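Local coordinates for endo-alpha-(1->5)-L-arabinanase (Bacillus licheniformis, PDB 6B7K), which probably catalyses the endohydrolysis of (1->5)-alpha-arabinofuranosidic linkages in (1->5)-arabinans, at residues 156-161 and 188-193; 160-165 and 180-185; 206-211 and 261-266. All coordinates share one frame; numbering follows the deposited sequence.

Interaction 1. Residues 156-161 and 188-193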
ATOM      1  N   GLY A 156       2.615  -8.407   1.435  1.00 45.65           N
ATOM      2  CA  GLY A 156       3.742  -8.923   2.194  1.00 46.14           C
ATOM      3  C   GLY A 156       4.326  -7.910   3.155  1.00 45.48           C
ATOM      4  O   GLY A 156       4.241  -6.698   2.949  1.00 44.67           O
ATOM      5  N   SER A 157       4.927  -8.418   4.230  1.00 46.20           N
ATOM      6  CA  SER A 157       5.601  -7.570   5.212  1.00 46.14           C
ATOM      7  C   SER A 157       6.531  -8.457   6.029  1.00 48.38           C
ATOM      8  O   SER A 157       6.057  -9.285   6.813  1.00 49.55           O
ATOM      9  CB  SER A 157       4.593  -6.857   6.102  1.00 44.81           C
ATOM     10  OG  SER A 157       5.240  -6.025   7.048  1.00 44.13           O
ATOM     11  N   PHE A 158       7.840  -8.284   5.836  1.00 48.91           N
ATOM     12  CA  PHE A 158       8.866  -9.085   6.501  1.00 49.74           C
ATOM     13  C   PHE A 158       8.703 -10.565   6.179  1.00 50.12           C
ATOM     14  O   PHE A 158       7.994 -10.923   5.232  1.00 49.41           O
ATOM     15  CB  PHE A 158       8.842  -8.849   8.014  1.00 50.80           C
ATOM     16  CG  PHE A 158       9.244  -7.459   8.412  1.00 50.35           C
ATOM     17  CD1 PHE A 158      10.556  -7.175   8.751  1.00 50.69           C
ATOM     18  CD2 PHE A 158       8.314  -6.433   8.435  1.00 49.87           C
ATOM     19  CE1 PHE A 158      10.933  -5.898   9.114  1.00 50.48           C
ATOM     20  CE2 PHE A 158       8.684  -5.151   8.796  1.00 49.65           C
ATOM     21  CZ  PHE A 158       9.996  -4.884   9.134  1.00 49.98           C
ATOM     22  N   TRP A 159       9.360 -11.423   6.958  1.00 51.37           N
ATOM     23  CA  TRP A 159       9.401 -12.874   6.721  1.00 52.34           C
ATOM     24  C   TRP A 159      10.013 -13.087   5.337  1.00 51.14           C
ATOM     25  O   TRP A 159      11.080 -12.518   5.057  1.00 49.91           O
ATOM     26  CB  TRP A 159       8.017 -13.476   6.925  1.00 53.33           C
ATOM     27  CG  TRP A 159       7.697 -13.837   8.339  1.00 55.11           C
ATOM     28  CD1 TRP A 159       8.010 -15.003   8.976  1.00 57.34           C
ATOM     29  CD2 TRP A 159       6.981 -13.039   9.289  1.00 54.58           C
ATOM     30  NE1 TRP A 159       7.541 -14.976  10.267  1.00 58.45           N
ATOM     31  CE2 TRP A 159       6.906 -13.781  10.484  1.00 56.69           C
ATOM     32  CE3 TRP A 159       6.401 -11.766   9.247  1.00 52.25           C
ATOM     33  CZ2 TRP A 159       6.274 -13.294  11.626  1.00 56.60           C
ATOM     34  CZ3 TRP A 159       5.776 -11.286  10.381  1.00 52.52           C
ATOM     35  CH2 TRP A 159       5.717 -12.048  11.555  1.00 54.69           C
ATOM     36  N   SER A 160       9.388 -13.869   4.452  1.00 51.74           N
ATOM     37  CA  SER A 160       9.961 -14.119   3.134  1.00 51.56           C
ATOM     38  C   SER A 160       9.912 -12.892   2.229  1.00 49.10           C
ATOM     39  O   SER A 160      10.715 -12.798   1.295  1.00 49.18           O
ATOM     40  CB  SER A 160       9.250 -15.299   2.466  1.00 52.56           C
ATOM     41  OG  SER A 160       7.848 -15.229   2.656  1.00 52.39           O
ATOM     42  N   GLY A 161       8.991 -11.956   2.472  1.00 46.71           N
ATOM     43  CA  GLY A 161       8.988 -10.675   1.791  1.00 44.49           C
ATOM     44  C   GLY A 161       7.694 -10.444   1.021  1.00 42.81           C
ATOM     45  O   GLY A 161       6.598 -10.733   1.514  1.00 42.84           O
ATOM     46  N   GLY A 188      17.087  -8.589   7.551  1.00 58.22           N
ATOM     47  CA  GLY A 188      15.932  -8.940   8.355  1.00 57.82           C
ATOM     48  C   GLY A 188      14.613  -8.962   7.622  1.00 55.07           C
ATOM     49  O   GLY A 188      13.561  -8.913   8.265  1.00 55.15           O
ATOM     50  N   GLY A 189      14.631  -9.041   6.294  1.00 53.20           N
ATOM     51  CA  GLY A 189      13.393  -8.991   5.541  1.00 50.08           C
ATOM     52  C   GLY A 189      12.660  -7.676   5.634  1.00 47.40           C
ATOM     53  O   GLY A 189      11.451  -7.632   5.392  1.00 46.46           O
ATOM     54  N   ALA A 190      13.361  -6.593   5.968  1.00 46.55           N
ATOM     55  CA  ALA A 190      12.731  -5.301   6.208  1.00 44.46           C
ATOM     56  C   ALA A 190      12.192  -4.683   4.924  1.00 41.55           C
ATOM     57  O   ALA A 190      12.699  -3.658   4.458  1.00 41.19           O
ATOM     58  CB  ALA A 190      13.722  -4.350   6.876  1.00 45.87           C
ATOM     59  N   VAL A 191      11.157  -5.294   4.354  1.00 39.76           N
ATOM     60  CA  VAL A 191      10.509  -4.794   3.148  1.00 36.84           C
ATOM     61  C   VAL A 191       9.018  -5.075   3.263  1.00 35.25           C
ATOM     62  O   VAL A 191       8.615  -6.173   3.662  1.00 35.78           O
ATOM     63  CB  VAL A 191      11.102  -5.427   1.871  1.00 36.86           C
ATOM     64  CG1 VAL A 191      11.135  -6.942   1.981  1.00 38.08           C
ATOM     65  CG2 VAL A 191      10.319  -4.992   0.644  1.00 36.12           C
ATOM     66  N   GLU A 192       8.200  -4.080   2.940  1.00 34.26           N
ATOM     67  CA  GLU A 192       6.751  -4.208   3.044  1.00 34.36           C
ATOM     68  C   GLU A 192       6.113  -3.155   2.143  1.00 34.26           C
ATOM     69  O   GLU A 192       6.803  -2.459   1.390  1.00 33.79           O
ATOM     70  CB  GLU A 192       6.291  -4.072   4.501  1.00 34.81           C
ATOM     71  CG  GLU A 192       6.602  -2.724   5.140  1.00 34.81           C
ATOM     72  CD  GLU A 192       6.289  -2.689   6.627  1.00 36.59           C
ATOM     73  OE1 GLU A 192       5.803  -3.707   7.162  1.00 37.62           O
ATOM     74  OE2 GLU A 192       6.532  -1.641   7.263  1.00 37.34           O
ATOM     75  N   ALA A 193       4.790  -3.049   2.223  1.00 35.16           N
ATOM     76  CA  ALA A 193       4.022  -2.019   1.531  1.00 35.29           C
ATOM     77  C   ALA A 193       4.287  -1.966   0.023  1.00 34.79           C
ATOM     78  O   ALA A 193       4.649  -0.913  -0.512  1.00 34.53           O
ATOM     79  CB  ALA A 193       4.284  -0.660   2.164  1.00 35.77           C
TER
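Phe-158 settles its backbone and ring against residues 188-192 at a junction between two blades of the five-bladed beta-propeller characteristic of GH43 enzymes. Segment 156-161 is the loop joining strands 151-155 and 162-167 of one blade, and segment 188-193 leads into the innermost strand of the next. The tight part of the contact is built from main chain. Phe-158 N donates to Val-191 O over 3.1 Å in a nearly straight bond. A second link follows at the same residue, a CA-H...O contact of 3.2 Å from Phe-158 CA to Gly-189 O.

The ring reaches alongside the opposite chain. CE1 comes obliquely upon Ala-190 CA at 3.5 Å, while Gly-188 O meets the ring edge near CD1. Another part of that edge, at CE2, approaches Glu-192 OE1 (3.6 Å), and ring and carboxylate planes stand 86° apart. Beside the ring, Ser-157 and Glu-192 bring their CB atoms to 3.6 Å. With its OG anti to the backbone N (chi1 -179°), Ser-157 points its hydroxyl at Glu-192 OE1; the modelled spacing is too short to be trusted in detail, although a hydrogen bond is indicated. Glu-192 OE2 has a weak bond to Tyr-220 OH. Glu-192 is the predicted proton donor, and Ser-157, Phe-158 and Trp-159 are predicted to bind substrate, so the contact probably shapes one wall of the active-site cleft.

The solvent side is much looser. Here the chain folds through a type II' turn from Phe-158 to Gly-161, closed by a weak backbone bond, and Trp-159 projects its exposed indole away from residues 188-193. That indole instead has Ser-157 O at its edge, in the ring plane.

Interaction 2. Residues 160-165 and 180-185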
ATOM      1  N   SER A 160       9.388 -13.869   4.452  1.00 51.74           N
ATOM      2  CA  SER A 160       9.961 -14.119   3.134  1.00 51.56           C
ATOM      3  C   SER A 160       9.912 -12.892   2.229  1.00 49.10           C
ATOM      4  O   SER A 160      10.715 -12.798   1.295  1.00 49.18           O
ATOM      5  CB  SER A 160       9.250 -15.299   2.466  1.00 52.56           C
ATOM      6  OG  SER A 160       7.848 -15.229   2.656  1.00 52.39           O
ATOM      7  N   GLY A 161       8.991 -11.956   2.472  1.00 46.71           N
ATOM      8  CA  GLY A 161       8.988 -10.675   1.791  1.00 44.49           C
ATOM      9  C   GLY A 161       7.694 -10.444   1.021  1.00 42.81           C
ATOM     10  O   GLY A 161       6.598 -10.733   1.514  1.00 42.84           O
ATOM     11  N   ILE A 162       7.837  -9.913  -0.190  1.00 40.84           N
ATOM     12  CA  ILE A 162       6.706  -9.486  -1.003  1.00 39.51           C
ATOM     13  C   ILE A 162       6.218 -10.656  -1.845  1.00 40.88           C
ATOM     14  O   ILE A 162       7.006 -11.308  -2.541  1.00 41.83           O
ATOM     15  CB  ILE A 162       7.093  -8.293  -1.890  1.00 38.39           C
ATOM     16  CG1 ILE A 162       7.589  -7.125  -1.029  1.00 38.32           C
ATOM     17  CG2 ILE A 162       5.920  -7.880  -2.775  1.00 37.62           C
ATOM     18  CD1 ILE A 162       6.644  -6.729   0.093  1.00 38.02           C
ATOM     19  N   LYS A 163       4.916 -10.913  -1.791  1.00 41.19           N
ATOM     20  CA  LYS A 163       4.279 -11.972  -2.555  1.00 41.99           C
ATOM     21  C   LYS A 163       3.344 -11.370  -3.597  1.00 40.92           C
ATOM     22  O   LYS A 163       2.762 -10.300  -3.390  1.00 39.24           O
ATOM     23  CB  LYS A 163       3.501 -12.918  -1.636  1.00 43.66           C
ATOM     24  CG  LYS A 163       4.361 -13.567  -0.564  1.00 45.82           C
ATOM     25  CD  LYS A 163       5.337 -14.554  -1.181  1.00 47.47           C
ATOM     26  CE  LYS A 163       6.412 -14.972  -0.193  1.00 49.22           C
ATOM     27  NZ  LYS A 163       7.406 -13.885   0.039  1.00 48.63           N
ATOM     28  N   LEU A 164       3.205 -12.070  -4.719  1.00 41.51           N
ATOM     29  CA  LEU A 164       2.363 -11.633  -5.823  1.00 40.23           C
ATOM     30  C   LEU A 164       1.508 -12.801  -6.280  1.00 41.15           C
ATOM     31  O   LEU A 164       2.012 -13.920  -6.426  1.00 42.81           O
ATOM     32  CB  LEU A 164       3.207 -11.102  -6.988  1.00 39.60           C
ATOM     33  CG  LEU A 164       2.476 -10.766  -8.289  1.00 39.04           C
ATOM     34  CD1 LEU A 164       1.422  -9.691  -8.057  1.00 38.17           C
ATOM     35  CD2 LEU A 164       3.458 -10.330  -9.366  1.00 38.57           C
ATOM     36  N   THR A 165       0.219 -12.546  -6.497  1.00 40.48           N
ATOM     37  CA  THR A 165      -0.695 -13.571  -6.977  1.00 40.81           C
ATOM     38  C   THR A 165      -1.614 -12.981  -8.033  1.00 40.88           C
ATOM     39  O   THR A 165      -1.868 -11.774  -8.056  1.00 39.97           O
ATOM     40  CB  THR A 165      -1.542 -14.172  -5.851  1.00 40.15           C
ATOM     41  OG1 THR A 165      -2.429 -15.155  -6.400  1.00 40.66           O
ATOM     42  CG2 THR A 165      -2.358 -13.091  -5.165  1.00 38.58           C
ATOM     43  N   SER A 180       7.103 -14.825  -5.382  1.00 35.60           N
ATOM     44  CA  SER A 180       7.975 -13.956  -4.604  1.00 33.76           C
ATOM     45  C   SER A 180       8.685 -13.003  -5.557  1.00 32.84           C
ATOM     46  O   SER A 180       9.394 -13.443  -6.467  1.00 33.93           O
ATOM     47  CB  SER A 180       8.992 -14.774  -3.806  1.00 34.76           C
ATOM     48  OG  SER A 180       8.362 -15.777  -3.026  1.00 34.83           O
ATOM     49  N   ILE A 181       8.495 -11.703  -5.359  1.00 43.22           N
ATOM     50  CA  ILE A 181       9.101 -10.713  -6.239  1.00 42.51           C
ATOM     51  C   ILE A 181      10.125  -9.831  -5.538  1.00 42.17           C
ATOM     52  O   ILE A 181      11.000  -9.267  -6.219  1.00 42.73           O
ATOM     53  CB  ILE A 181       8.023  -9.843  -6.924  1.00 40.60           C
ATOM     54  CG1 ILE A 181       7.052  -9.267  -5.897  1.00 38.27           C
ATOM     55  CG2 ILE A 181       7.259 -10.658  -7.964  1.00 42.53           C
ATOM     56  CD1 ILE A 181       5.926  -8.469  -6.518  1.00 36.69           C
ATOM     57  N   ALA A 182      10.077  -9.699  -4.214  1.00 41.21           N
ATOM     58  CA  ALA A 182      11.055  -8.895  -3.492  1.00 39.88           C
ATOM     59  C   ALA A 182      11.298  -9.509  -2.123  1.00 40.38           C
ATOM     60  O   ALA A 182      10.349  -9.762  -1.378  1.00 39.86           O
ATOM     61  CB  ALA A 182      10.583  -7.445  -3.345  1.00 37.49           C
ATOM     62  N   SER A 183      12.566  -9.746  -1.798  1.00 42.32           N
ATOM     63  CA  SER A 183      12.949 -10.225  -0.479  1.00 44.29           C
ATOM     64  C   SER A 183      14.205  -9.491  -0.032  1.00 45.89           C
ATOM     65  O   SER A 183      14.882  -8.830  -0.823  1.00 46.07           O
ATOM     66  CB  SER A 183      13.175 -11.740  -0.462  1.00 46.90           C
ATOM     67  OG  SER A 183      13.386 -12.194   0.862  1.00 46.52           O
ATOM     68  N   ARG A 184      14.522  -9.625   1.256  1.00 47.93           N
ATOM     69  CA  ARG A 184      15.585  -8.840   1.886  1.00 49.51           C
ATOM     70  C   ARG A 184      16.238  -9.682   2.973  1.00 53.13           C
ATOM     71  O   ARG A 184      16.151  -9.374   4.166  1.00 53.56           O
ATOM     72  CB  ARG A 184      15.012  -7.540   2.450  1.00 47.48           C
ATOM     73  CG  ARG A 184      16.014  -6.437   2.725  1.00 48.20           C
ATOM     74  CD  ARG A 184      15.284  -5.146   3.073  1.00 46.22           C
ATOM     75  NE  ARG A 184      16.162  -4.155   3.688  1.00 47.50           N
ATOM     76  CZ  ARG A 184      16.915  -3.301   3.005  1.00 47.73           C
ATOM     77  NH1 ARG A 184      16.901  -3.316   1.681  1.00 47.03           N
ATOM     78  NH2 ARG A 184      17.685  -2.433   3.645  1.00 49.28           N
ATOM     79  N   PRO A 185      16.926 -10.763   2.587  1.00 56.45           N
ATOM     80  CA  PRO A 185      17.374 -11.734   3.601  1.00 60.35           C
ATOM     81  C   PRO A 185      18.505 -11.231   4.480  1.00 62.32           C
ATOM     82  O   PRO A 185      18.560 -11.595   5.661  1.00 64.10           O
ATOM     83  CB  PRO A 185      17.810 -12.938   2.756  1.00 63.16           C
ATOM     84  CG  PRO A 185      18.258 -12.331   1.469  1.00 61.88           C
ATOM     85  CD  PRO A 185      17.365 -11.136   1.231  1.00 57.31           C
TER
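Ile-162 lays its CG2 methyl across CG1 of Ile-181 at 3.6 Å, the closest apolar approach between the outer two antiparallel strands, 162-167 and 177-182, of one beta-propeller blade. The N-to-C directions of strands 162-165 and 180-182 are 135° apart, so the antiparallel pair is strongly splayed. CG1 of Ile-162, on the other branch, faces Ala-182 CB at 3.8 Å. Ile-181 can reach both of its partners because its CG1 sits between the backbone N and the carbonyl carbon (chi1 51°) and the chain then extends, carrying CD1 to within 3.8 Å of Leu-164 CB. The apolar surface continues beyond the pair: Ile-162 also packs on Val-191 and Pro-194, and Ile-181 on Ile-196, all from the innermost strand of the following blade.

Backbone bonds join the same residues. Ile-162 N donates to Ala-182 O (2.8 Å), and Ile-181 N donates to Ile-162 O at 3.2 Å.

Lys-163 and Ser-180, a non-hydrogen-bonded pair, put their side chains on the other face of the sheet. The lysine chain, bent at chi2 and chi4, curls back so that CE passes Ser-180 OG at 3.5 Å. Its NZ has a weak bond to the hydroxyl of Ser-160, whose stronger partner is Gln-135 O. Where the strands give way to loop, a side chain takes over the cross-strand bonding: Ser-183 OG donates to Ser-160 O over 2.8 Å, approaching from above the carbonyl plane, 39° out of it.

Interaction 3. Residues 206-211 and 261-266. With CA (calcium ion), chain F.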
ATOM      1  N   PHE A 206       7.210  -0.629  -6.383  1.00 34.82           N
ATOM      2  CA  PHE A 206       7.673   0.197  -5.277  1.00 33.81           C
ATOM      3  C   PHE A 206       7.492  -0.570  -3.975  1.00 33.08           C
ATOM      4  O   PHE A 206       6.540  -1.342  -3.830  1.00 33.35           O
ATOM      5  CB  PHE A 206       6.901   1.516  -5.205  1.00 34.16           C
ATOM      6  CG  PHE A 206       7.006   2.360  -6.442  1.00 35.04           C
ATOM      7  CD1 PHE A 206       6.222   2.091  -7.553  1.00 35.71           C
ATOM      8  CD2 PHE A 206       7.868   3.440  -6.486  1.00 35.94           C
ATOM      9  CE1 PHE A 206       6.309   2.874  -8.687  1.00 36.81           C
ATOM     10  CE2 PHE A 206       7.961   4.227  -7.617  1.00 37.29           C
ATOM     11  CZ  PHE A 206       7.179   3.943  -8.720  1.00 37.63           C
ATOM     12  N   VAL A 207       8.411  -0.362  -3.032  1.00 32.84           N
ATOM     13  CA  VAL A 207       8.355  -1.002  -1.722  1.00 32.44           C
ATOM     14  C   VAL A 207       8.846  -0.017  -0.669  1.00 32.91           C
ATOM     15  O   VAL A 207       9.379   1.050  -0.979  1.00 32.77           O
ATOM     16  CB  VAL A 207       9.189  -2.303  -1.649  1.00 32.11           C
ATOM     17  CG1 VAL A 207       8.620  -3.386  -2.563  1.00 31.65           C
ATOM     18  CG2 VAL A 207      10.639  -2.018  -1.979  1.00 32.22           C
ATOM     19  N   SER A 208       8.668  -0.399   0.590  1.00 33.87           N
ATOM     20  CA  SER A 208       9.159   0.364   1.728  1.00 35.36           C
ATOM     21  C   SER A 208      10.207  -0.463   2.461  1.00 36.28           C
ATOM     22  O   SER A 208       9.987  -1.648   2.732  1.00 36.29           O
ATOM     23  CB  SER A 208       8.014   0.746   2.668  1.00 35.81           C
ATOM     24  OG  SER A 208       7.057   1.543   1.993  1.00 35.51           O
ATOM     25  N   PHE A 209      11.337   0.160   2.773  1.00 37.52           N
ATOM     26  CA  PHE A 209      12.442  -0.506   3.443  1.00 39.85           C
ATOM     27  C   PHE A 209      12.500  -0.117   4.915  1.00 41.44           C
ATOM     28  O   PHE A 209      12.179   1.014   5.291  1.00 41.76           O
ATOM     29  CB  PHE A 209      13.779  -0.160   2.777  1.00 41.52           C
ATOM     30  CG  PHE A 209      14.073  -0.952   1.532  1.00 40.92           C
ATOM     31  CD1 PHE A 209      13.264  -2.010   1.150  1.00 39.94           C
ATOM     32  CD2 PHE A 209      15.177  -0.642   0.750  1.00 41.67           C
ATOM     33  CE1 PHE A 209      13.545  -2.737   0.006  1.00 39.92           C
ATOM     34  CE2 PHE A 209      15.464  -1.365  -0.393  1.00 41.65           C
ATOM     35  CZ  PHE A 209      14.646  -2.414  -0.766  1.00 40.85           C
ATOM     36  N   ASP A 210      12.908  -1.081   5.744  1.00 43.23           N
ATOM     37  CA  ASP A 210      13.287  -0.866   7.139  1.00 46.12           C
ATOM     38  C   ASP A 210      12.095  -0.531   8.039  1.00 45.33           C
ATOM     39  O   ASP A 210      10.954  -0.881   7.722  1.00 43.12           O
ATOM     40  CB  ASP A 210      14.370   0.216   7.225  1.00 49.22           C
ATOM     41  CG  ASP A 210      15.545  -0.050   6.295  1.00 50.97           C
ATOM     42  OD1 ASP A 210      16.024  -1.205   6.249  1.00 52.11           O
ATOM     43  OD2 ASP A 210      15.991   0.896   5.608  1.00 51.36           O
ATOM     44  N   SER A 211      12.351   0.136   9.166  1.00 47.76           N
ATOM     45  CA  SER A 211      11.402   0.210  10.275  1.00 49.02           C
ATOM     46  C   SER A 211      10.482   1.422  10.156  1.00 48.84           C
ATOM     47  O   SER A 211      10.909   2.505   9.752  1.00 48.86           O
ATOM     48  CB  SER A 211      12.158   0.256  11.606  1.00 51.69           C
ATOM     49  OG  SER A 211      11.278   0.138  12.707  1.00 53.21           O
ATOM     50  N   GLY A 261       7.386   6.365   3.768  1.00 41.22           N
ATOM     51  CA  GLY A 261       7.100   4.992   3.404  1.00 40.97           C
ATOM     52  C   GLY A 261       5.624   4.748   3.183  1.00 39.97           C
ATOM     53  O   GLY A 261       4.819   5.678   3.099  1.00 39.24           O
ATOM     54  N   HIS A 262       5.293   3.454   3.132  1.00 39.54           N
ATOM     55  CA  HIS A 262       4.025   2.924   2.641  1.00 39.48           C
ATOM     56  C   HIS A 262       3.435   3.805   1.552  1.00 36.61           C
ATOM     57  O   HIS A 262       2.381   4.423   1.733  1.00 36.11           O
ATOM     58  CB  HIS A 262       3.016   2.736   3.770  1.00 40.69           C
ATOM     59  CG  HIS A 262       1.972   1.711   3.454  1.00 40.71           C
ATOM     60  ND1 HIS A 262       1.040   1.885   2.453  1.00 43.04           N
ATOM     61  CD2 HIS A 262       1.734   0.487   3.982  1.00 43.31           C
ATOM     62  CE1 HIS A 262       0.264   0.819   2.386  1.00 45.24           C
ATOM     63  NE2 HIS A 262       0.666  -0.045   3.301  1.00 43.44           N
ATOM     64  N   GLN A 263       4.118   3.859   0.417  1.00 35.69           N
ATOM     65  CA  GLN A 263       3.725   4.700  -0.697  1.00 34.94           C
ATOM     66  C   GLN A 263       2.681   4.001  -1.562  1.00 34.40           C
ATOM     67  O   GLN A 263       2.372   2.818  -1.393  1.00 34.39           O
ATOM     68  CB  GLN A 263       4.943   5.065  -1.543  1.00 34.93           C
ATOM     69  CG  GLN A 263       5.417   3.937  -2.451  1.00 34.89           C
ATOM     70  CD  GLN A 263       5.803   2.683  -1.687  1.00 34.10           C
ATOM     71  OE1 GLN A 263       6.457   2.753  -0.646  1.00 33.73           O
ATOM     72  NE2 GLN A 263       5.386   1.531  -2.194  1.00 33.91           N
ATOM     73  N   ASP A 264       2.129   4.765  -2.499  1.00 34.33           N
ATOM     74  CA  ASP A 264       1.260   4.230  -3.535  1.00 34.92           C
ATOM     75  C   ASP A 264       1.240   5.234  -4.675  1.00 35.61           C
ATOM     76  O   ASP A 264       1.426   6.435  -4.460  1.00 35.66           O
ATOM     77  CB  ASP A 264      -0.157   3.960  -3.015  1.00 34.72           C
ATOM     78  CG  ASP A 264      -0.891   2.914  -3.837  1.00 34.76           C
ATOM     79  OD1 ASP A 264      -0.378   2.526  -4.907  1.00 35.04           O
ATOM     80  OD2 ASP A 264      -1.973   2.471  -3.406  1.00 35.15           O
ATOM     81  N   VAL A 265       1.027   4.733  -5.889  1.00 36.31           N
ATOM     82  CA  VAL A 265       1.044   5.554  -7.093  1.00 37.92           C
ATOM     83  C   VAL A 265      -0.336   5.532  -7.734  1.00 39.12           C
ATOM     84  O   VAL A 265      -1.021   4.502  -7.728  1.00 39.28           O
ATOM     85  CB  VAL A 265       2.123   5.082  -8.092  1.00 38.54           C
ATOM     86  CG1 VAL A 265       3.512   5.321  -7.522  1.00 38.02           C
ATOM     87  CG2 VAL A 265       1.931   3.612  -8.433  1.00 39.02           C
ATOM     88  N   LEU A 266      -0.744   6.674  -8.287  1.00 39.87           N
ATOM     89  CA  LEU A 266      -2.041   6.818  -8.934  1.00 40.70           C
ATOM     90  C   LEU A 266      -1.848   7.364 -10.338  1.00 42.44           C
ATOM     91  O   LEU A 266      -1.211   8.407 -10.520  1.00 42.98           O
ATOM     92  CB  LEU A 266      -2.963   7.750  -8.141  1.00 40.32           C
ATOM     93  CG  LEU A 266      -4.253   8.198  -8.836  1.00 41.03           C
ATOM     94  CD1 LEU A 266      -5.178   7.014  -9.079  1.00 41.13           C
ATOM     95  CD2 LEU A 266      -4.955   9.281  -8.026  1.00 40.86           C
TER
HETATM   96 CA    CA F 302      -2.487   0.814  -5.225  1.00 34.09          CA
HETATM   97  O   HOH W   1      -2.205   2.232  -7.399  1.00 23.56           O
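Ser-208 OG reaches from strand 202-209 to two polar groups of segment 261-266. It donates to Gln-263 OE1 over 3.0 Å, tilted just 16° from the plane of the amide carbonyl, and it accepts a weak, strongly bent bond from His-262 N at 2.8 Å, with an N-H...O angle of 119°. The hydroxyl is thus a donor to the amide and, at best weakly, an acceptor at the corner where the chain turns at His-262.

The Gln-263 side chain starts between its backbone N and carbonyl carbon (chi1 77°) and bends at chi2, which folds the amide back toward the neighbouring strand. Its other end is also satisfied: NE2 donates to Asn-195 OD1 and to Ala-193 O while passing close to CB of Phe-206. Val-207 O lies 3.4 Å from Gln-263 OE1, but both are acceptors and no bond joins them.

The contact bridges two successive blades of the five-bladed propeller, from the second strand of one to the innermost strand of the next, beside the calcium-containing central channel. Val-265 adds an apolar element, a CH-pi contact from CG1 over one face of the Phe-206 ring.

Asp-264 is taken up by a calcium ion instead. Both carboxylate oxygens bind it, OD1 at 2.7 Å and OD2 at 2.5 Å, and Asp-84 and Asp-142 complete the protein ligands. OD1 also accepts from Val-265 N (2.8 Å) on its anti side, with the donor tilted out of the carboxylate plane, and OD2 has a bond with Ser-25 OG. A water bound to the metal donates to Val-265 O over 2.6 Å. The side chain of His-262, predicted to take part in substrate recognition, comes about 3 Å from a second calcium ion and from that of Asp-23, the predicted proton acceptor.

In the fold
Interactions 1 and 2 share Ser-160 and Gly-161, with centres 7 Å apart, and Gly-189 N probably bonds to Arg-184 O (2.6 Å). Interaction 3, centred about 12 Å from interaction 1, joins it through probable hydrogen bonds of 2.9 Å, Glu-192 O to Ser-208 N and Ala-190 O to Asp-210 N. Arg-184 ties interaction 2 to interaction 3 by a cation-pi contact with Phe-209 and a long, weak ion pair with Asp-210. Together the contacts step across three successive blades, interaction 3 lying nearest the chain centre. Asp-264 binds one calcium ion, while the side chain of Ala-193 is about 5 Å from the other. The side chains of Ile-162 and Glu-192, the predicted proton donor, are about 5 Å apart.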